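Local coordinates for protein ancestral congerin Con-anc (PDB 3AJY) that probably binds beta-galactosides, as galectins do, and holds a galactose-glucose glycan in a pocket on one sheet of its beta-sandwich, at residues S32-E37 against S43-H48; H48-N51 against Q56-I59; L61-M64 against W69-E72. All blocks are in the same frame, centred on the assembly; numbering follows the deposited sequence.

Interaction 1: residues S32-E37 against S43-H48; sequences SINVGE and SLHLDH. With GAL (beta-D-galactopyranose), chain C.
Ile33 and Leu46 pair across the antiparallel hairpin of strands 30-35 and 41-52, in the sugar-binding sheet of the galectin beta-sandwich. The two short strand axes approach to 4.5 Å, and Ile33 N to Leu46 O (3.0 Å) and Leu46 N to Ile33 O (2.8 Å) define a hydrogen-bonded pair. Val35 with Leu44 makes the next such pair; because Ser43 also faces Val35, this end is a classic beta bulge, although its extra bond from Ser43 N to Val35 O is weak. Ile33, Val35, Leu44 and Leu46 occupy the apolar face, where CG2 of Val35 meets CB of Leu44 at 3.6 Å and Ile88 and Ile99 of the facing sheet pack against the same side.

Ser32, Asn34, His45 and Asp47 form the polar face. With chi1 at 161°, CG of His45 lies opposite the backbone N and the imidazole runs alongside the amide of Asn34, the two planes only 7° apart. ND1 of His45 donates to OD1 of Asn34 over 2.6 Å at 169°, in the ring plane. ND2 of Asn34 is itself bonded to OG of Ser32 and to Ser122. A water joins OG of Ser32 to OD1 of Asp47, while OD2 of Asp47 makes a salt bridge to Arg30.

At the other edge of the imidazole, NE2 of His45 hydrogen-bonds O4 of galactose at 2.8 Å. The straight, in-plane bond to Asn34, a second-shell residue, probably fixes the ring's rotation so that NE2 faces the axial O4, consistent with the preference of galectins for galactosides.

Interaction 2: residues H48-N51 against Q56-I59; sequences HRFN and QNTI. With BGC (beta-D-glucopyranose), chain B.
Arg49 and Thr58 exchange the two backbone bonds at the centre of this hairpin end, Arg49 N to Thr58 O at 2.9 Å and Thr58 N to Arg49 O at 3.0 Å. One step on, Asn57 N donates to Phe50 O, again over 3.0 Å. Asn57 and Thr58 both lie opposite Arg49, a G1 beta bulge, and the positive phi of Asn57 (39°) suits the first position of that motif.

Beyond the bulge, Asn51 and Gln56 lie side by side. Gln56, bent at chi2, folds its amide back so that NE2 meets a lone pair of Asn51 OD1 at 2.9 Å; the donor approaches in the carbonyl plane although the two amide planes are 61° apart. Within the bulge, OG1 of Thr58 donates to the carbonyl O of Gln56, and it has a further bond to Lys76.

CB and CG of Arg49 lie beside Thr58 O, CG at 3.3 Å. The chain then bends at chi2 and chi3, and the guanidinium meets glucose at its edge: NH2 of Arg49 donates to O3 of glucose at 2.7 Å along a nearly straight line (173°). Salt bridges to Asp47 through NH1 and to Asp55 through NH2 hold this group in place and probably offset its charge.

His48 and Ile59 pack on the other face, CD2 of His48 lying 4.0 Å from CG1 of Ile59. ND1 of His48 is bound to Phe31 O. Phe78 covers both residues, and Phe80 meets the His48 ring edge-to-face. Strand 30-35 borders strand 41-52 on one side, while Ile59 continues the sheet by backbone bonding to Ser75 of strand 68-75.

Interaction 3: residues L61-M64 against W69-E72; sequences LNSM and WETE. With GAL (beta-D-galactopyranose), chain C; BGC (beta-D-glucopyranose), chain B.
Asn62 reaches across the hairpin of strands 58-65 and 68-75 to Glu70, in the galectin glycan pocket. Its ND2 serves two acceptors: O6 of galactose at 2.7 Å, with a well-aligned N-H (166°), and Glu70 O at 3.0 Å, approached from above the carbonyl plane. CG of Asn62 stands anti to the backbone N (chi1 -157°), which directs the amide at the facing segment, and OD1 is gripped by Ser63 N and by Arg112. O6 of galactose in turn donates to OE2 of Glu72 over 2.7 Å. The same carboxylate oxygen also lies near O3 of glucose, at a separation too short to be trusted, while OE1 of Glu72 pairs with Arg74.

Backbone pairing between the segments is sparse, with Glu70 N donating to Ser63 O at 3.0 Å; Met64 and Trp69 form a non-hydrogen-bonded pair. Their side chains make a sandwich with the sugar. Galactose C5 lies 3.6 Å above the plane of the Trp69 indole, over its centre. On the opposite face, Met64 SD makes a Met-aromatic contact 3.9 Å from the centroid of the six-membered ring, only 15° off the ring normal.

Overall arrangement
All three contacts lie in one sheet, as successive antiparallel hairpins: interactions 1 and 2 share strand 41-52 and meet at His48, while interactions 2 and 3 share strand 58-65. Interaction 1 is fully buried, its centre about 4 Å from the chain centre, and pairs in register along 32-35 before ending in a classic bulge. The other two, with centres about 14 and 12 Å away, are partly exposed; interaction 2 has a G1 bulge and interaction 3 little backbone pairing. All three contribute to the glycan site. Interactions 1 and 3 both reach galactose and adjoin directly, His45 CG lying 3.4 Å from Trp69 CH2. In interaction 2 Arg49 bonds glucose O3; Glu72 of interaction 3 lies at the same oxygen at a doubtful distance.

Interaction 1: residues S32-E37 against S43-H48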
# COMPACT_ATOMS: atom_id res chain seq x y z
N SER A 32 -1.40 -15.40 -6.49
CA SER A 32 -0.18 -14.79 -7.05
C SER A 32 0.06 -13.39 -6.54
O SER A 32 -0.86 -12.66 -6.18
CB SER A 32 -0.20 -14.80 -8.58
OG SER A 32 -1.27 -14.02 -9.08
N ILE A 33 1.34 -13.05 -6.47
CA ILE A 33 1.79 -11.69 -6.25
C ILE A 33 2.42 -11.28 -7.56
O ILE A 33 3.19 -12.04 -8.13
CB ILE A 33 2.81 -11.61 -5.08
CG1 ILE A 33 2.14 -12.08 -3.77
CG2 ILE A 33 3.40 -10.20 -4.96
CD1 ILE A 33 0.79 -11.36 -3.42
N ASN A 34 2.06 -10.10 -8.05
CA ASN A 34 2.53 -9.61 -9.34
C ASN A 34 3.09 -8.20 -9.24
O ASN A 34 2.43 -7.30 -8.73
CB ASN A 34 1.37 -9.62 -10.34
CG ASN A 34 0.68 -10.95 -10.38
OD1 ASN A 34 1.21 -11.92 -10.92
ND2 ASN A 34 -0.51 -11.01 -9.81
N VAL A 35 4.30 -8.01 -9.73
CA VAL A 35 4.87 -6.69 -9.73
C VAL A 35 5.47 -6.37 -11.10
O VAL A 35 6.13 -7.20 -11.71
CB VAL A 35 5.90 -6.52 -8.58
CG1 VAL A 35 5.19 -6.65 -7.23
CG2 VAL A 35 6.99 -7.56 -8.66
N GLY A 36 5.20 -5.16 -11.58
CA GLY A 36 5.72 -4.73 -12.87
C GLY A 36 5.24 -3.35 -13.24
O GLY A 36 5.33 -2.42 -12.44
N GLU A 37 4.72 -3.23 -14.45
CA GLU A 37 4.23 -1.96 -15.00
C GLU A 37 2.73 -1.89 -15.02
O GLU A 37 2.17 -0.80 -14.92
CB GLU A 37 4.67 -1.82 -16.46
CG GLU A 37 6.13 -1.58 -16.69
CD GLU A 37 6.43 -1.32 -18.15
OE1 GLU A 37 5.50 -0.87 -18.88
OE2 GLU A 37 7.58 -1.56 -18.57
N SER A 43 7.32 -7.87 -14.28
CA SER A 43 8.67 -8.35 -14.04
C SER A 43 8.69 -9.62 -13.22
O SER A 43 9.59 -10.46 -13.38
CB SER A 43 9.52 -7.27 -13.36
OG SER A 43 9.93 -6.29 -14.30
N LEU A 44 7.73 -9.75 -12.30
CA LEU A 44 7.67 -10.91 -11.40
C LEU A 44 6.23 -11.29 -11.17
O LEU A 44 5.46 -10.49 -10.66
CB LEU A 44 8.29 -10.60 -10.03
CG LEU A 44 9.03 -11.66 -9.20
CD1 LEU A 44 8.90 -11.38 -7.69
CD2 LEU A 44 8.68 -13.11 -9.51
N HIS A 45 5.89 -12.52 -11.53
CA HIS A 45 4.60 -13.12 -11.22
C HIS A 45 4.97 -14.30 -10.32
O HIS A 45 5.66 -15.23 -10.75
CB HIS A 45 3.95 -13.58 -12.53
CG HIS A 45 2.86 -14.59 -12.37
ND1 HIS A 45 1.61 -14.28 -11.86
CD2 HIS A 45 2.79 -15.89 -12.75
CE1 HIS A 45 0.84 -15.35 -11.90
NE2 HIS A 45 1.53 -16.34 -12.43
N LEU A 46 4.53 -14.25 -9.08
CA LEU A 46 4.83 -15.28 -8.12
C LEU A 46 3.55 -16.06 -7.80
O LEU A 46 2.73 -15.61 -6.99
CB LEU A 46 5.44 -14.59 -6.88
CG LEU A 46 6.00 -15.34 -5.69
CD1 LEU A 46 7.29 -16.09 -6.05
CD2 LEU A 46 6.25 -14.32 -4.55
N ASP A 47 3.37 -17.21 -8.44
CA ASP A 47 2.11 -17.97 -8.36
C ASP A 47 2.29 -19.15 -7.42
O ASP A 47 3.09 -20.05 -7.70
CB ASP A 47 1.67 -18.45 -9.75
CG ASP A 47 0.16 -18.70 -9.87
OD1 ASP A 47 -0.62 -18.11 -9.08
OD2 ASP A 47 -0.27 -19.47 -10.77
N HIS A 48 1.55 -19.15 -6.32
CA HIS A 48 1.62 -20.22 -5.32
C HIS A 48 0.48 -21.17 -5.56
O HIS A 48 -0.67 -20.89 -5.23
CB HIS A 48 1.54 -19.65 -3.92
CG HIS A 48 2.43 -18.46 -3.72
ND1 HIS A 48 2.06 -17.18 -4.07
CD2 HIS A 48 3.70 -18.37 -3.24
CE1 HIS A 48 3.05 -16.35 -3.79
NE2 HIS A 48 4.06 -17.05 -3.29
C1 GAL C . -0.35 -20.06 -16.83
C2 GAL C . -1.52 -19.45 -16.06
C3 GAL C . -1.32 -17.95 -15.86
C4 GAL C . 0.06 -17.68 -15.26
C5 GAL C . 1.15 -18.34 -16.12
C6 GAL C . 2.58 -18.12 -15.59
O2 GAL C . -2.72 -19.69 -16.77
O3 GAL C . -2.34 -17.49 -15.00
O4 GAL C . 0.11 -18.18 -13.94
O5 GAL C . 0.90 -19.73 -16.24
O6 GAL C . 3.52 -18.66 -16.50
O HOH W 1 -2.71 -16.34 -9.74

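Interaction 2: residues H48-N51 against Q56-I59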
# COMPACT_ATOMS: atom_id res chain seq x y z
N HIS A 48 1.55 -19.15 -6.32
CA HIS A 48 1.62 -20.22 -5.32
C HIS A 48 0.48 -21.17 -5.56
O HIS A 48 -0.67 -20.89 -5.23
CB HIS A 48 1.54 -19.65 -3.92
CG HIS A 48 2.43 -18.46 -3.72
ND1 HIS A 48 2.06 -17.18 -4.07
CD2 HIS A 48 3.70 -18.37 -3.24
CE1 HIS A 48 3.05 -16.35 -3.79
NE2 HIS A 48 4.06 -17.05 -3.29
N ARG A 49 0.82 -22.30 -6.15
CA ARG A 49 -0.18 -23.23 -6.63
C ARG A 49 -0.29 -24.41 -5.68
O ARG A 49 0.58 -25.27 -5.62
CB ARG A 49 0.16 -23.69 -8.05
CG ARG A 49 0.87 -22.64 -8.85
CD ARG A 49 0.25 -22.27 -10.16
NE ARG A 49 0.76 -23.03 -11.27
CZ ARG A 49 0.94 -22.59 -12.53
NH1 ARG A 49 0.72 -21.33 -12.89
NH2 ARG A 49 1.37 -23.44 -13.43
N PHE A 50 -1.37 -24.41 -4.91
CA PHE A 50 -1.73 -25.56 -4.11
C PHE A 50 -2.07 -26.72 -5.05
O PHE A 50 -1.60 -27.84 -4.87
CB PHE A 50 -2.92 -25.22 -3.23
CG PHE A 50 -2.68 -24.05 -2.32
CD1 PHE A 50 -2.99 -22.75 -2.74
CD2 PHE A 50 -2.13 -24.23 -1.06
CE1 PHE A 50 -2.77 -21.66 -1.91
CE2 PHE A 50 -1.90 -23.15 -0.22
CZ PHE A 50 -2.21 -21.86 -0.64
N ASN A 51 -2.88 -26.42 -6.06
CA ASN A 51 -3.39 -27.45 -6.95
C ASN A 51 -3.77 -26.75 -8.25
O ASN A 51 -4.84 -26.14 -8.31
CB ASN A 51 -4.60 -28.14 -6.29
CG ASN A 51 -5.37 -29.05 -7.25
OD1 ASN A 51 -4.78 -29.90 -7.93
ND2 ASN A 51 -6.69 -28.88 -7.30
N GLN A 56 1.37 -29.25 -7.84
CA GLN A 56 0.84 -29.38 -6.49
C GLN A 56 1.86 -28.78 -5.54
O GLN A 56 3.05 -29.08 -5.65
CB GLN A 56 0.57 -30.86 -6.12
CG GLN A 56 -0.24 -31.65 -7.17
CD GLN A 56 -1.67 -31.14 -7.32
OE1 GLN A 56 -2.46 -31.12 -6.36
NE2 GLN A 56 -2.01 -30.71 -8.51
N ASN A 57 1.41 -27.92 -4.63
CA ASN A 57 2.31 -27.20 -3.70
C ASN A 57 3.61 -26.75 -4.37
O ASN A 57 4.72 -27.04 -3.89
CB ASN A 57 2.60 -28.03 -2.44
CG ASN A 57 1.35 -28.34 -1.63
OD1 ASN A 57 0.45 -27.53 -1.53
ND2 ASN A 57 1.31 -29.52 -1.02
N THR A 58 3.45 -26.04 -5.48
CA THR A 58 4.57 -25.59 -6.28
C THR A 58 4.41 -24.10 -6.52
O THR A 58 3.30 -23.62 -6.79
CB THR A 58 4.62 -26.35 -7.61
OG1 THR A 58 4.73 -27.75 -7.33
CG2 THR A 58 5.78 -25.92 -8.50
N ILE A 59 5.53 -23.38 -6.42
CA ILE A 59 5.54 -21.97 -6.77
C ILE A 59 5.99 -21.89 -8.21
O ILE A 59 6.92 -22.59 -8.62
CB ILE A 59 6.49 -21.14 -5.89
CG1 ILE A 59 6.12 -21.27 -4.40
CG2 ILE A 59 6.44 -19.67 -6.31
CD1 ILE A 59 7.14 -20.60 -3.47
C2 BGC B . 1.77 -24.24 -17.76
C3 BGC B . 1.00 -23.27 -16.89
C4 BGC B . 0.31 -22.16 -17.71
C5 BGC B . -0.48 -22.83 -18.84
C6 BGC B . -1.24 -21.89 -19.78
C1 BGC B . 0.84 -24.72 -18.87
O1 BGC B . 1.56 -25.55 -19.73
O2 BGC B . 2.21 -25.34 -16.99
O3 BGC B . 1.91 -22.75 -15.97
O4 BGC B . -0.58 -21.48 -16.86
O5 BGC B . 0.41 -23.60 -19.61
O6 BGC B . -0.30 -20.98 -20.32
O HOH W 2 -2.33 -29.12 -2.41

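Interaction 3: residues L61-M64 against W69-E72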
# COMPACT_ATOMS: atom_id res chain seq x y z
N LEU A 61 7.23 -19.11 -10.98
CA LEU A 61 7.71 -17.75 -11.19
C LEU A 61 7.84 -17.49 -12.67
O LEU A 61 8.24 -18.36 -13.42
CB LEU A 61 9.07 -17.53 -10.52
CG LEU A 61 9.17 -17.78 -9.01
CD1 LEU A 61 9.43 -19.25 -8.70
CD2 LEU A 61 10.27 -16.92 -8.44
N ASN A 62 7.51 -16.28 -13.09
CA ASN A 62 7.57 -15.97 -14.50
C ASN A 62 7.48 -14.48 -14.66
O ASN A 62 7.17 -13.78 -13.71
CB ASN A 62 6.41 -16.67 -15.24
CG ASN A 62 6.69 -16.85 -16.72
OD1 ASN A 62 7.67 -16.32 -17.26
ND2 ASN A 62 5.81 -17.60 -17.40
N SER A 63 7.74 -14.01 -15.88
CA SER A 63 7.53 -12.62 -16.23
C SER A 63 6.55 -12.60 -17.39
O SER A 63 6.30 -13.64 -18.00
CB SER A 63 8.84 -11.93 -16.62
OG SER A 63 9.37 -12.46 -17.84
N MET A 64 6.01 -11.43 -17.67
CA MET A 64 5.03 -11.29 -18.72
C MET A 64 5.26 -10.02 -19.51
O MET A 64 5.67 -8.99 -18.96
CB MET A 64 3.63 -11.25 -18.13
CG MET A 64 2.56 -11.38 -19.15
SD MET A 64 0.97 -11.25 -18.39
CE MET A 64 -0.01 -11.87 -19.77
N TRP A 69 3.15 -14.75 -21.66
CA TRP A 69 4.05 -15.21 -20.60
C TRP A 69 5.40 -15.66 -21.14
O TRP A 69 5.49 -16.12 -22.28
CB TRP A 69 3.38 -16.36 -19.83
CG TRP A 69 2.19 -15.90 -19.01
CD1 TRP A 69 0.86 -16.07 -19.31
CD2 TRP A 69 2.23 -15.19 -17.77
NE1 TRP A 69 0.07 -15.51 -18.33
CE2 TRP A 69 0.89 -14.96 -17.37
CE3 TRP A 69 3.28 -14.72 -16.94
CZ2 TRP A 69 0.57 -14.27 -16.20
CZ3 TRP A 69 2.96 -14.05 -15.79
CH2 TRP A 69 1.62 -13.84 -15.41
N GLU A 70 6.44 -15.53 -20.32
CA GLU A 70 7.78 -15.94 -20.73
C GLU A 70 8.13 -17.32 -20.17
O GLU A 70 7.23 -18.14 -19.99
CB GLU A 70 8.81 -14.85 -20.44
CG GLU A 70 8.51 -13.56 -21.24
CD GLU A 70 9.73 -12.98 -21.96
OE1 GLU A 70 10.03 -11.78 -21.77
OE2 GLU A 70 10.41 -13.72 -22.73
N THR A 71 9.40 -17.59 -19.89
CA THR A 71 9.78 -18.94 -19.44
C THR A 71 9.59 -19.08 -17.93
O THR A 71 10.15 -18.31 -17.17
CB THR A 71 11.23 -19.30 -19.83
OG1 THR A 71 11.38 -19.17 -21.26
CG2 THR A 71 11.60 -20.73 -19.40
N GLU A 72 8.78 -20.07 -17.52
CA GLU A 72 8.50 -20.33 -16.10
C GLU A 72 9.69 -20.93 -15.36
O GLU A 72 10.51 -21.62 -15.94
CB GLU A 72 7.29 -21.27 -15.93
CG GLU A 72 6.07 -20.88 -16.75
CD GLU A 72 4.88 -21.82 -16.58
OE1 GLU A 72 5.05 -23.05 -16.58
OE2 GLU A 72 3.76 -21.31 -16.43
C1 GAL C . -0.35 -20.06 -16.83
C2 GAL C . -1.52 -19.45 -16.06
C3 GAL C . -1.32 -17.95 -15.86
C4 GAL C . 0.06 -17.68 -15.26
C5 GAL C . 1.15 -18.34 -16.12
C6 GAL C . 2.58 -18.12 -15.59
O2 GAL C . -2.72 -19.69 -16.77
O3 GAL C . -2.34 -17.49 -15.00
O4 GAL C . 0.11 -18.18 -13.94
O5 GAL C . 0.90 -19.73 -16.24
O6 GAL C . 3.52 -18.66 -16.50
C2 BGC B . 1.77 -24.24 -17.76
C3 BGC B . 1.00 -23.27 -16.89
C4 BGC B . 0.31 -22.16 -17.71
C5 BGC B . -0.48 -22.83 -18.84
C6 BGC B . -1.24 -21.89 -19.78
C1 BGC B . 0.84 -24.72 -18.87
O1 BGC B . 1.56 -25.55 -19.73
O2 BGC B . 2.21 -25.34 -16.99
O3 BGC B . 1.91 -22.75 -15.97
O4 BGC B . -0.58 -21.48 -16.86
O5 BGC B . 0.41 -23.60 -19.61
O6 BGC B . -0.30 -20.98 -20.32